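Local coordinates for protein carbohydrate kinase, FGGY (Rhodospirillum rubrum, PDB 3IFR) that probably phosphorylates D-xylulose with ATP, as a sugar kinase of the FGGY family with an actin-like ATPase fold, at residues Ala53-Asn58 with Tyr164-Met169; Arg179-Glu184 with Ser208-Ala213; Pro238-Ala243 with Ala442-Ile447; Gly269-Ala274 with Ala392-Ile397; Gly361-Leu366 with Gly373-Ala378. All coordinates share one frame; numbering follows the deposited sequence.

Contact 1. Residues Ala53-Asn58 with Tyr164-Met169; sequences AQWWDN and YDYINM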
# COMPACT_ATOMS: atom_id res chain seq x y z
N ALA A 53 4.53 13.42 -16.98
CA ALA A 53 5.78 13.80 -17.60
C ALA A 53 6.86 14.02 -16.55
O ALA A 53 8.04 13.83 -16.82
CB ALA A 53 5.61 15.06 -18.47
N GLN A 54 6.47 14.43 -15.35
CA GLN A 54 7.45 14.48 -14.26
C GLN A 54 7.89 13.06 -13.78
O GLN A 54 9.09 12.84 -13.48
CB GLN A 54 6.91 15.33 -13.12
CG GLN A 54 7.98 15.83 -12.15
CD GLN A 54 7.35 16.33 -10.88
OE1 GLN A 54 6.29 15.84 -10.48
NE2 GLN A 54 7.95 17.33 -10.26
N TRP A 55 6.95 12.11 -13.71
CA TRP A 55 7.36 10.74 -13.41
C TRP A 55 8.49 10.35 -14.39
O TRP A 55 9.54 9.87 -13.99
CB TRP A 55 6.22 9.71 -13.49
CG TRP A 55 5.01 9.96 -12.63
CD1 TRP A 55 4.94 10.62 -11.44
CD2 TRP A 55 3.67 9.50 -12.91
NE1 TRP A 55 3.63 10.65 -10.99
CE2 TRP A 55 2.85 9.94 -11.87
CE3 TRP A 55 3.10 8.76 -13.96
CZ2 TRP A 55 1.49 9.67 -11.83
CZ3 TRP A 55 1.76 8.49 -13.93
CH2 TRP A 55 0.96 8.94 -12.87
N TRP A 56 8.26 10.59 -15.67
CA TRP A 56 9.16 10.10 -16.71
C TRP A 56 10.48 10.81 -16.65
O TRP A 56 11.54 10.21 -16.79
CB TRP A 56 8.54 10.30 -18.10
CG TRP A 56 9.45 9.90 -19.19
CD1 TRP A 56 9.91 10.71 -20.19
CD2 TRP A 56 10.08 8.62 -19.39
NE1 TRP A 56 10.75 10.00 -21.02
CE2 TRP A 56 10.88 8.72 -20.55
CE3 TRP A 56 10.04 7.40 -18.70
CZ2 TRP A 56 11.62 7.65 -21.06
CZ3 TRP A 56 10.79 6.32 -19.22
CH2 TRP A 56 11.56 6.46 -20.40
N ASP A 57 10.42 12.12 -16.42
CA ASP A 57 11.63 12.89 -16.21
C ASP A 57 12.37 12.48 -14.97
O ASP A 57 13.58 12.32 -15.00
CB ASP A 57 11.35 14.37 -16.18
CG ASP A 57 12.23 15.09 -17.11
OD1 ASP A 57 13.13 15.80 -16.62
OD2 ASP A 57 12.04 14.86 -18.35
N ASN A 58 11.65 12.36 -13.86
CA ASN A 58 12.22 11.75 -12.64
C ASN A 58 12.86 10.39 -12.97
O ASN A 58 14.02 10.16 -12.65
CB ASN A 58 11.16 11.57 -11.55
CG ASN A 58 10.89 12.84 -10.73
OD1 ASN A 58 10.14 12.78 -9.74
ND2 ASN A 58 11.47 13.97 -11.11
N TYR A 164 2.79 3.41 -13.03
CA TYR A 164 3.91 2.56 -13.45
C TYR A 164 3.58 1.87 -14.80
O TYR A 164 4.50 1.59 -15.60
CB TYR A 164 4.40 1.61 -12.29
CG TYR A 164 3.35 0.66 -11.69
CD1 TYR A 164 3.00 -0.55 -12.35
CD2 TYR A 164 2.67 0.99 -10.52
CE1 TYR A 164 1.99 -1.39 -11.82
CE2 TYR A 164 1.71 0.17 -9.99
CZ TYR A 164 1.36 -1.02 -10.63
OH TYR A 164 0.38 -1.83 -10.09
N ASP A 165 2.29 1.63 -15.09
CA ASP A 165 1.98 1.10 -16.44
C ASP A 165 2.45 2.10 -17.53
O ASP A 165 2.98 1.73 -18.59
CB ASP A 165 0.49 0.88 -16.64
CG ASP A 165 -0.13 -0.04 -15.59
OD1 ASP A 165 0.44 -1.12 -15.31
OD2 ASP A 165 -1.24 0.30 -15.09
N TYR A 166 2.25 3.38 -17.25
CA TYR A 166 2.62 4.36 -18.24
C TYR A 166 4.14 4.39 -18.47
O TYR A 166 4.61 4.38 -19.61
CB TYR A 166 2.06 5.73 -17.84
CG TYR A 166 2.53 6.84 -18.73
CD1 TYR A 166 2.18 6.85 -20.07
CD2 TYR A 166 3.34 7.85 -18.24
CE1 TYR A 166 2.62 7.87 -20.90
CE2 TYR A 166 3.79 8.86 -19.04
CZ TYR A 166 3.41 8.89 -20.37
OH TYR A 166 3.82 9.90 -21.21
N ILE A 167 4.91 4.37 -17.40
CA ILE A 167 6.35 4.35 -17.49
C ILE A 167 6.81 3.13 -18.26
O ILE A 167 7.57 3.26 -19.21
CB ILE A 167 6.96 4.39 -16.06
CG1 ILE A 167 6.46 5.64 -15.33
CG2 ILE A 167 8.49 4.35 -16.11
CD1 ILE A 167 6.96 6.97 -15.97
N ASN A 168 6.34 1.93 -17.88
CA ASN A 168 6.62 0.73 -18.69
C ASN A 168 6.36 0.87 -20.23
O ASN A 168 7.16 0.42 -21.07
CB ASN A 168 5.85 -0.47 -18.16
CG ASN A 168 6.47 -1.08 -16.94
OD1 ASN A 168 7.72 -1.08 -16.79
ND2 ASN A 168 5.62 -1.64 -16.05
N MSE A 169 5.24 1.48 -20.59
CA MSE A 169 4.99 1.75 -22.02
C MSE A 169 6.12 2.58 -22.61
O MSE A 169 6.70 2.19 -23.60
CB MSE A 169 3.65 2.44 -22.25
CG MSE A 169 2.54 1.70 -21.58
SE MSE A 169 0.80 2.56 -21.89
CE MSE A 169 -0.44 1.27 -20.95
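Ile167 drives its CD1 methyl into the angle between Trp55 and Trp56, and this is the tightest packing between these two segments. CD1 of Ile167 rests 3.8 Å from CB of Trp55 and 3.9 Å from the backbone N of Trp56, so one methyl meets both the root of an indole and the main chain. With CG1 anti to its own carbonyl carbon (chi1 -58°), Ile167 extends CD1 across the interface although it leaves the backbone at an angle to the partner helix. Around this buried centre the grip slackens. Trp55 CE3 is 4.4 Å from Tyr166 CD2, which approaches at the indole edge, and Trp56 CE3 lies 4.1 Å from Ile167 CD1, which sits at the edge of that indole. Trp56 is partly exposed and continues past Ile167 to Leu170 and Leu171. The two short helical segments cross at -58° with axes 10.2 Å apart, a separation bridged by Ile167 and the two indoles. Both helices belong to the N-terminal half of the kinase. In the buried part, Trp55 NE1 is hydrogen-bonded to Glu50 OE1, which leaves the helix-helix joint itself to apolar carbon contacts.

Contact 2. Residues Arg179-Glu184 with Ser208-Ala213; sequences RNWALE and SAVPPA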
# COMPACT_ATOMS: atom_id res chain seq x y z
N ARG A 179 -2.14 -6.59 -13.83
CA ARG A 179 -3.32 -7.24 -13.26
C ARG A 179 -3.82 -6.44 -12.06
O ARG A 179 -5.01 -6.28 -11.85
CB ARG A 179 -2.97 -8.66 -12.74
CG ARG A 179 -2.75 -9.78 -13.79
CD ARG A 179 -2.66 -11.22 -13.14
NE ARG A 179 -1.61 -11.30 -12.10
CZ ARG A 179 -1.28 -12.41 -11.41
NH1 ARG A 179 -0.32 -12.36 -10.51
NH2 ARG A 179 -1.88 -13.56 -11.64
N ASN A 180 -2.90 -6.01 -11.21
CA ASN A 180 -3.33 -5.43 -9.95
C ASN A 180 -3.93 -4.02 -10.13
O ASN A 180 -4.84 -3.62 -9.41
CB ASN A 180 -2.17 -5.43 -8.96
CG ASN A 180 -2.12 -6.70 -8.09
OD1 ASN A 180 -3.16 -7.22 -7.64
ND2 ASN A 180 -0.91 -7.17 -7.82
N TRP A 181 -3.38 -3.26 -11.08
CA TRP A 181 -4.00 -2.00 -11.44
C TRP A 181 -5.46 -2.27 -11.89
O TRP A 181 -6.41 -1.62 -11.42
CB TRP A 181 -3.17 -1.27 -12.51
CG TRP A 181 -3.76 0.02 -12.88
CD1 TRP A 181 -3.54 1.23 -12.27
CD2 TRP A 181 -4.70 0.27 -13.93
NE1 TRP A 181 -4.30 2.20 -12.88
CE2 TRP A 181 -5.02 1.64 -13.90
CE3 TRP A 181 -5.32 -0.55 -14.90
CZ2 TRP A 181 -5.93 2.22 -14.79
CZ3 TRP A 181 -6.20 0.02 -15.78
CH2 TRP A 181 -6.51 1.39 -15.72
N ALA A 182 -5.64 -3.27 -12.77
CA ALA A 182 -6.95 -3.59 -13.29
C ALA A 182 -7.93 -4.14 -12.23
O ALA A 182 -9.13 -3.85 -12.24
CB ALA A 182 -6.82 -4.55 -14.49
N LEU A 183 -7.41 -4.92 -11.29
CA LEU A 183 -8.20 -5.47 -10.19
C LEU A 183 -8.56 -4.38 -9.17
O LEU A 183 -9.73 -4.19 -8.83
CB LEU A 183 -7.37 -6.54 -9.50
CG LEU A 183 -7.97 -7.83 -8.93
CD1 LEU A 183 -7.36 -8.16 -7.50
CD2 LEU A 183 -9.47 -7.81 -8.89
N GLU A 184 -7.58 -3.66 -8.66
CA GLU A 184 -7.95 -2.59 -7.76
C GLU A 184 -8.88 -1.66 -8.51
O GLU A 184 -9.85 -1.18 -7.95
CB GLU A 184 -6.72 -1.84 -7.22
CG GLU A 184 -5.88 -2.73 -6.30
CD GLU A 184 -5.00 -1.96 -5.37
OE1 GLU A 184 -5.27 -0.78 -5.09
OE2 GLU A 184 -4.04 -2.55 -4.91
N SER A 208 -11.59 -1.58 -25.85
CA SER A 208 -10.25 -1.40 -26.40
C SER A 208 -9.45 -0.41 -25.54
O SER A 208 -8.24 -0.38 -25.60
CB SER A 208 -10.32 -0.93 -27.85
OG SER A 208 -11.10 0.28 -27.99
N ALA A 209 -10.12 0.42 -24.75
CA ALA A 209 -9.39 1.48 -24.05
C ALA A 209 -8.58 0.93 -22.86
O ALA A 209 -7.69 1.60 -22.35
CB ALA A 209 -10.32 2.55 -23.58
N VAL A 210 -8.90 -0.28 -22.40
CA VAL A 210 -8.13 -0.91 -21.33
C VAL A 210 -7.23 -2.01 -21.87
O VAL A 210 -7.71 -2.96 -22.49
CB VAL A 210 -8.99 -1.55 -20.23
CG1 VAL A 210 -8.09 -2.04 -19.10
CG2 VAL A 210 -10.03 -0.55 -19.72
N PRO A 211 -5.93 -1.88 -21.64
CA PRO A 211 -4.93 -2.76 -22.27
C PRO A 211 -5.02 -4.11 -21.61
O PRO A 211 -5.58 -4.20 -20.51
CB PRO A 211 -3.58 -2.06 -21.95
CG PRO A 211 -3.93 -0.61 -21.62
CD PRO A 211 -5.32 -0.70 -20.98
N PRO A 212 -4.51 -5.17 -22.26
CA PRO A 212 -4.63 -6.46 -21.58
C PRO A 212 -3.84 -6.43 -20.28
O PRO A 212 -2.77 -5.77 -20.21
CB PRO A 212 -3.95 -7.45 -22.55
CG PRO A 212 -3.74 -6.74 -23.83
CD PRO A 212 -3.78 -5.25 -23.54
N ALA A 213 -4.33 -7.15 -19.27
CA ALA A 213 -3.62 -7.27 -18.00
C ALA A 213 -2.38 -8.17 -18.13
O ALA A 213 -2.32 -9.09 -18.96
CB ALA A 213 -4.53 -7.79 -16.90
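Ala213 sets its CB methyl against the first residue of helix 179-185, 3.9 Å from Arg179 CA and 4.1 Å from Arg179 N. The methyl also reaches the base of the arginine side chain, where Arg179 CG lies 4.1 Å from Ala213 CB. This happens although the Arg179 side chain sets off away from Ala213: CG stands anti to the carbonyl carbon and beside the backbone N (chi1 -74°), so it stays near the methyl pressed on that nitrogen. The chain then runs extended through chi2 and bends at chi3 (-56°), taking the guanidinium off to a cation-pi contact with Tyr288. Only the aliphatic root of the arginine serves the packing on Ala213.

A backbone hydrogen bond between Arg179 and His214 ties the chain down beside this spot. Pro211, Pro212 and Ala213 all have polyproline II-like backbone angles, so residues 211-213 run as a stretched strip leading into strand 213-214. Within the N-terminal actin-like domain, the contact thus joins the short helix 179-185 to the loop entering that strand.

The second touch lies two residues further along the helix. Trp181 has CG anti to its backbone N, and its indole stands roughly perpendicular to the CA-CB-CG plane (chi2 88°), so that the six-membered ring extends toward the loop. CZ3 of Trp181 meets CG1 of Val210 at 4.3 Å, the methyl arriving at the ring edge, near its plane. That methyl is the branch of Val210 anti to the backbone N. Both side chains also pack on Val160, and the indole NE1 is hydrogen-bonded to Ala88 O.

Contact 3. Residues Pro238-Ala243 with Ala442-Ile447; sequences PVYGGA and AWVAAI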
# COMPACT_ATOMS: atom_id res chain seq x y z
N PRO A 238 15.79 -6.55 -20.33
CA PRO A 238 14.46 -7.06 -19.97
C PRO A 238 13.71 -6.19 -18.95
O PRO A 238 14.26 -5.83 -17.89
CB PRO A 238 14.75 -8.43 -19.38
CG PRO A 238 16.07 -8.81 -20.02
CD PRO A 238 16.85 -7.54 -20.09
N VAL A 239 12.46 -5.91 -19.26
CA VAL A 239 11.59 -5.22 -18.32
C VAL A 239 10.44 -6.11 -17.90
O VAL A 239 9.71 -6.63 -18.74
CB VAL A 239 11.00 -3.97 -18.95
CG1 VAL A 239 10.12 -3.24 -17.94
CG2 VAL A 239 12.12 -3.05 -19.46
N TYR A 240 10.27 -6.29 -16.60
CA TYR A 240 9.24 -7.16 -16.02
C TYR A 240 7.89 -6.46 -15.90
O TYR A 240 7.79 -5.27 -16.17
CB TYR A 240 9.71 -7.68 -14.66
CG TYR A 240 10.78 -8.71 -14.89
CD1 TYR A 240 12.13 -8.35 -14.96
CD2 TYR A 240 10.43 -10.03 -15.19
CE1 TYR A 240 13.10 -9.29 -15.24
CE2 TYR A 240 11.38 -10.96 -15.49
CZ TYR A 240 12.71 -10.60 -15.51
OH TYR A 240 13.64 -11.57 -15.80
N GLY A 241 6.87 -7.22 -15.55
CA GLY A 241 5.57 -6.65 -15.29
C GLY A 241 5.69 -5.58 -14.22
O GLY A 241 6.48 -5.70 -13.29
N GLY A 242 4.90 -4.52 -14.33
CA GLY A 242 4.85 -3.56 -13.24
C GLY A 242 4.25 -4.15 -11.97
O GLY A 242 3.41 -5.07 -12.03
N ALA A 243 4.66 -3.60 -10.86
CA ALA A 243 4.40 -4.14 -9.56
C ALA A 243 3.64 -3.15 -8.74
O ALA A 243 3.98 -2.03 -8.71
CB ALA A 243 5.67 -4.48 -8.91
N ALA A 442 13.09 -4.69 -7.43
CA ALA A 442 14.33 -5.34 -7.84
C ALA A 442 14.16 -6.85 -7.72
O ALA A 442 14.61 -7.60 -8.58
CB ALA A 442 15.48 -4.89 -7.01
N TRP A 443 13.49 -7.30 -6.65
CA TRP A 443 13.39 -8.72 -6.40
C TRP A 443 12.64 -9.46 -7.49
O TRP A 443 12.93 -10.62 -7.79
CB TRP A 443 12.79 -9.03 -5.02
CG TRP A 443 13.38 -10.28 -4.50
CD1 TRP A 443 12.74 -11.50 -4.30
CD2 TRP A 443 14.75 -10.49 -4.18
NE1 TRP A 443 13.66 -12.44 -3.86
CE2 TRP A 443 14.89 -11.85 -3.77
CE3 TRP A 443 15.88 -9.67 -4.19
CZ2 TRP A 443 16.11 -12.37 -3.37
CZ3 TRP A 443 17.09 -10.20 -3.79
CH2 TRP A 443 17.19 -11.54 -3.38
N VAL A 444 11.67 -8.81 -8.10
CA VAL A 444 10.94 -9.47 -9.15
C VAL A 444 11.85 -9.78 -10.32
O VAL A 444 11.74 -10.83 -10.97
CB VAL A 444 9.77 -8.63 -9.63
CG1 VAL A 444 9.22 -9.21 -10.88
CG2 VAL A 444 8.71 -8.53 -8.54
N ALA A 445 12.75 -8.86 -10.59
CA ALA A 445 13.62 -9.02 -11.73
C ALA A 445 14.74 -9.96 -11.33
O ALA A 445 15.34 -10.62 -12.17
CB ALA A 445 14.17 -7.69 -12.18
N ALA A 446 15.03 -10.00 -10.03
CA ALA A 446 16.10 -10.86 -9.53
C ALA A 446 15.72 -12.34 -9.77
O ALA A 446 16.51 -13.12 -10.28
CB ALA A 446 16.31 -10.62 -8.06
N ILE A 447 14.49 -12.68 -9.41
CA ILE A 447 14.02 -14.02 -9.54
C ILE A 447 13.78 -14.37 -11.00
O ILE A 447 13.76 -15.52 -11.36
CB ILE A 447 12.79 -14.20 -8.67
CG1 ILE A 447 13.27 -14.42 -7.24
CG2 ILE A 447 11.94 -15.38 -9.13
CD1 ILE A 447 12.27 -13.99 -6.24
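Two N-H groups hold Ala442 O in the helical turn that presses Ala445 and Val444 against Tyr240: Ala446 N donates to Ala442 O at 2.8 Å, and Ala445 N adds a weak bond to the same oxygen. The turn belongs to helix 437-448, which lies on the mixed sheet of the N-terminal actin-like domain although it comes from the C-terminal part of the sequence. Tyr240 comes from strand 238-244 of that sheet; Val444 also touches Cys81 of the adjacent strand 77-84, and Ala445 touches Val9 of strand 8-14, the next one over. CG of Tyr240 is anti to the carbonyl carbon (chi1 -73°), which leans the ring along the helix. Its CD1-CE1 side does most of the touching. Ala445 CB is 3.5 Å from Tyr240 CD1, coming in at an oblique angle, and Ala445 CA is 3.6 Å from Tyr240 CE1. Val444 adds a looser touch nearer the strand, its CG1 lying 4.1 Å from Tyr240 CB, while its carbonyl oxygen lies over one ring face. With a serine in place of Tyr240, Ala445 would probably lose the ring that flanks it, opening a gap between helix and strand. At the far end of the ring, Tyr240 OH comes to 4.1 Å from Ala445 O, too long for a hydrogen bond.

Contact 4. Residues Gly269-Ala274 with Ala392-Ile397; sequences GDIIVA and AVLDDI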
# COMPACT_ATOMS: atom_id res chain seq x y z
N GLY A 269 -2.00 3.10 8.81
CA GLY A 269 -1.51 1.74 9.00
C GLY A 269 -1.99 0.83 7.89
O GLY A 269 -3.06 1.06 7.32
N ASP A 270 -1.19 -0.17 7.55
CA ASP A 270 -1.60 -1.16 6.56
C ASP A 270 -1.43 -2.51 7.16
O ASP A 270 -0.58 -2.72 8.03
CB ASP A 270 -0.71 -1.14 5.32
CG ASP A 270 -0.99 0.04 4.42
OD1 ASP A 270 -1.48 -0.17 3.29
OD2 ASP A 270 -0.73 1.19 4.86
N ILE A 271 -2.21 -3.45 6.64
CA ILE A 271 -1.97 -4.84 6.97
C ILE A 271 -2.07 -5.63 5.68
O ILE A 271 -3.02 -5.48 4.93
CB ILE A 271 -2.96 -5.30 8.06
CG1 ILE A 271 -2.83 -6.80 8.32
CG2 ILE A 271 -4.40 -4.88 7.72
CD1 ILE A 271 -3.69 -7.20 9.51
N ILE A 272 -1.05 -6.44 5.40
CA ILE A 272 -0.91 -7.09 4.11
C ILE A 272 -0.60 -8.53 4.47
O ILE A 272 0.19 -8.78 5.39
CB ILE A 272 0.25 -6.49 3.28
CG1 ILE A 272 0.28 -4.95 3.42
CG2 ILE A 272 0.17 -6.91 1.83
CD1 ILE A 272 1.10 -4.19 2.31
N VAL A 273 -1.23 -9.47 3.79
CA VAL A 273 -1.13 -10.87 4.17
C VAL A 273 -0.96 -11.67 2.91
O VAL A 273 -1.60 -11.37 1.92
CB VAL A 273 -2.44 -11.29 4.81
CG1 VAL A 273 -2.45 -12.74 5.11
CG2 VAL A 273 -2.66 -10.45 6.07
N ALA A 274 -0.09 -12.67 2.92
CA ALA A 274 -0.03 -13.59 1.79
C ALA A 274 -0.97 -14.77 2.07
O ALA A 274 -1.05 -15.23 3.20
CB ALA A 274 1.40 -14.06 1.57
N ALA A 392 -8.31 -10.85 13.09
CA ALA A 392 -9.45 -11.70 13.35
C ALA A 392 -10.26 -11.81 12.06
O ALA A 392 -10.76 -12.87 11.69
CB ALA A 392 -10.32 -11.12 14.52
N VAL A 393 -10.40 -10.69 11.37
CA VAL A 393 -11.12 -10.76 10.12
C VAL A 393 -10.39 -11.65 9.13
O VAL A 393 -11.03 -12.49 8.51
CB VAL A 393 -11.52 -9.38 9.57
CG1 VAL A 393 -12.11 -9.49 8.17
CG2 VAL A 393 -12.53 -8.76 10.50
N LEU A 394 -9.08 -11.49 8.98
CA LEU A 394 -8.31 -12.34 8.07
C LEU A 394 -8.59 -13.82 8.36
O LEU A 394 -8.95 -14.62 7.48
CB LEU A 394 -6.81 -12.08 8.22
CG LEU A 394 -6.03 -10.99 7.46
CD1 LEU A 394 -6.74 -10.54 6.17
CD2 LEU A 394 -5.66 -9.80 8.34
N ASP A 395 -8.44 -14.15 9.64
CA ASP A 395 -8.75 -15.46 10.15
C ASP A 395 -10.14 -15.94 9.74
O ASP A 395 -10.29 -17.04 9.23
CB ASP A 395 -8.64 -15.45 11.67
CG ASP A 395 -7.97 -16.70 12.22
OD1 ASP A 395 -8.25 -17.79 11.71
OD2 ASP A 395 -7.12 -16.57 13.14
N ASP A 396 -11.15 -15.11 9.98
CA ASP A 396 -12.51 -15.44 9.63
C ASP A 396 -12.66 -15.80 8.16
O ASP A 396 -13.43 -16.72 7.81
CB ASP A 396 -13.41 -14.26 9.84
CG ASP A 396 -13.90 -14.15 11.24
OD1 ASP A 396 -13.40 -14.90 12.11
OD2 ASP A 396 -14.78 -13.28 11.47
N ILE A 397 -11.99 -15.05 7.30
CA ILE A 397 -12.20 -15.25 5.87
C ILE A 397 -11.46 -16.49 5.40
O ILE A 397 -11.68 -16.99 4.30
CB ILE A 397 -11.73 -14.09 4.99
CG1 ILE A 397 -12.18 -12.75 5.51
CG2 ILE A 397 -12.25 -14.26 3.59
CD1 ILE A 397 -11.33 -11.60 4.88
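The mixed sheet of the C-terminal actin-like domain is packed on one side by the last turns of helix 372-397, and strand 269-273 meets that helix through Leu394. Alternate residues of the strand, Ile271 and Val273, face the helix, whereas Ile272 between them turns to helix 245-252. Leu394 meets both. Its CD2 is 3.5 Å from Ile271 CD1, tip to tip and tighter than an ordinary methyl contact, with the isoleucine chain stretched out from the strand, CG1 anti to the backbone N (chi1 174°). Val273 approaches the fork of the leucine, its CG2 lying 3.7 Å from Leu394 CG and 3.8 Å from Leu394 CD2. CG2 is the valine branch anti to the carbonyl carbon; it also comes within 4.1 Å of Leu394 CD1. Cutting Leu394 back to an alanine is likely to open a gap between sheet and helix, leaving Ile271 CD1 and Val273 CG2 without their partner. Leu284, from a loop, and Val261, from the neighbouring strand, add further apolar neighbours. All three touching residues are buried and join purely through carbon, so what holds strand and helix here is the close fit of branched side chains, with hydrophobic burial as its likely source of stability.

Contact 5. Residues Gly361-Leu366 with Gly373-Ala378; sequences GTFTGL and GHLWRA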
# COMPACT_ATOMS: atom_id res chain seq x y z
N GLY A 361 -12.87 9.53 16.91
CA GLY A 361 -12.00 9.26 18.05
C GLY A 361 -12.77 9.31 19.36
O GLY A 361 -13.55 10.25 19.61
N THR A 362 -12.60 8.28 20.18
CA THR A 362 -13.25 8.25 21.49
C THR A 362 -12.30 7.87 22.64
O THR A 362 -11.56 6.92 22.54
CB THR A 362 -14.42 7.29 21.44
OG1 THR A 362 -15.25 7.66 20.33
CG2 THR A 362 -15.21 7.34 22.73
N PHE A 363 -12.33 8.62 23.74
CA PHE A 363 -11.66 8.16 24.94
C PHE A 363 -12.71 8.06 26.01
O PHE A 363 -13.50 8.97 26.16
CB PHE A 363 -10.59 9.14 25.40
CG PHE A 363 -9.34 9.09 24.58
CD1 PHE A 363 -8.30 8.28 24.94
CD2 PHE A 363 -9.21 9.88 23.47
CE1 PHE A 363 -7.14 8.26 24.20
CE2 PHE A 363 -8.05 9.84 22.73
CZ PHE A 363 -7.02 9.01 23.11
N THR A 364 -12.70 6.97 26.76
CA THR A 364 -13.73 6.75 27.75
C THR A 364 -13.14 6.05 28.96
O THR A 364 -12.07 5.46 28.87
CB THR A 364 -14.85 5.93 27.17
OG1 THR A 364 -15.98 6.04 28.03
CG2 THR A 364 -14.42 4.47 27.05
N GLY A 365 -13.82 6.11 30.10
CA GLY A 365 -13.31 5.50 31.31
C GLY A 365 -12.31 6.40 32.01
O GLY A 365 -11.55 5.94 32.86
N LEU A 366 -12.30 7.69 31.63
CA LEU A 366 -11.39 8.66 32.22
C LEU A 366 -11.75 9.02 33.65
O LEU A 366 -12.93 9.13 34.00
CB LEU A 366 -11.36 9.95 31.40
CG LEU A 366 -10.71 9.83 30.03
CD1 LEU A 366 -11.20 10.98 29.18
CD2 LEU A 366 -9.21 9.83 30.14
N GLY A 373 0.59 9.48 30.56
CA GLY A 373 1.00 8.13 30.25
C GLY A 373 -0.15 7.19 29.94
O GLY A 373 -0.07 6.43 29.01
N HIS A 374 -1.22 7.25 30.74
CA HIS A 374 -2.41 6.48 30.49
C HIS A 374 -3.03 6.85 29.16
O HIS A 374 -3.45 5.98 28.40
CB HIS A 374 -3.46 6.75 31.56
CG HIS A 374 -3.15 6.14 32.88
ND1 HIS A 374 -2.31 6.75 33.79
CD2 HIS A 374 -3.61 5.01 33.47
CE1 HIS A 374 -2.26 6.00 34.88
NE2 HIS A 374 -3.03 4.95 34.72
N LEU A 375 -3.11 8.15 28.87
CA LEU A 375 -3.71 8.57 27.61
C LEU A 375 -2.92 8.05 26.42
O LEU A 375 -3.49 7.51 25.46
CB LEU A 375 -3.86 10.11 27.49
CG LEU A 375 -5.07 10.83 28.12
CD1 LEU A 375 -5.59 11.96 27.22
CD2 LEU A 375 -6.17 9.88 28.36
N TRP A 376 -1.61 8.26 26.46
CA TRP A 376 -0.71 7.76 25.43
C TRP A 376 -0.85 6.24 25.27
O TRP A 376 -0.95 5.70 24.15
CB TRP A 376 0.72 8.11 25.79
CG TRP A 376 1.70 7.84 24.70
CD1 TRP A 376 2.69 6.93 24.72
CD2 TRP A 376 1.77 8.50 23.42
NE1 TRP A 376 3.40 6.97 23.55
CE2 TRP A 376 2.86 7.93 22.73
CE3 TRP A 376 1.02 9.50 22.79
CZ2 TRP A 376 3.21 8.32 21.43
CZ3 TRP A 376 1.38 9.89 21.51
CH2 TRP A 376 2.47 9.31 20.85
N ARG A 377 -0.87 5.55 26.40
CA ARG A 377 -0.94 4.10 26.40
C ARG A 377 -2.22 3.61 25.77
O ARG A 377 -2.22 2.72 24.92
CB ARG A 377 -0.82 3.55 27.81
CG ARG A 377 -0.98 2.03 27.83
CD ARG A 377 -0.20 1.41 28.94
NE ARG A 377 -0.05 -0.00 28.68
CZ ARG A 377 1.12 -0.65 28.65
NH1 ARG A 377 2.26 -0.00 28.87
NH2 ARG A 377 1.12 -1.95 28.40
N ALA A 378 -3.33 4.21 26.20
CA ALA A 378 -4.63 3.83 25.72
C ALA A 378 -4.65 3.96 24.21
O ALA A 378 -5.20 3.11 23.54
CB ALA A 378 -5.70 4.71 26.33
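Phe363 and Leu375 both hold CG anti to the carbonyl carbon (chi1 -75° and -84°), and these torsions send the phenyl ring and the leucine fork across the space between strand 362-364 and the start of helix 372-397. The CE1 corner of the ring does the reaching. It lies 3.9 Å from Leu375 O, which approaches obliquely, and 4.4 Å from Ala378 CB, which comes in at the ring edge near its plane. Phe363 CD1 is 4.3 Å from Leu375 CD2, a loose touch. The strand pairs antiparallel with strand 342-344, and within a few residues the chain turns back to enter the helix, so the contact folds a small two-stranded ribbon onto the helix that follows it. At Gly365, in that turn, phi is positive (82°), and any side chain there would collide with the carbonyl oxygen of Thr364. Just beyond it, Leu366 lays its side chain at about a right angle to that of Leu375, the CD2 methyls of Leu366 and Leu375 meeting at 3.5 Å. Leu341 packs on both leucines, and Leu315 of helix 305-315 adds to the apolar surroundings of Leu375. Leu366 sits at the exposed margin.

Contacts 1, 2 and 3 cluster in space around the N-terminal sheet, centres 16 to 18 Å apart. Helix 163-172 links them: Asp165 and Met169 of contact 1 pack on Trp181 and Pro211 of contact 2, while Tyr164 and Asn168 pack on strand 238-244 of contact 3. Contacts 4 and 5 share helix 372-397 in the C-terminal half, their centres 26 Å apart. Along the chain, contacts 1 and 2 close in turn; contact 3 then spans 4, which in turn encloses 5. Through contact 3 a late stretch of chain, helix 437-448, packs on the N-terminal sheet, joining the two parts of the sequence, consistent with the two-domain, actin-like fold of FGGY kinases.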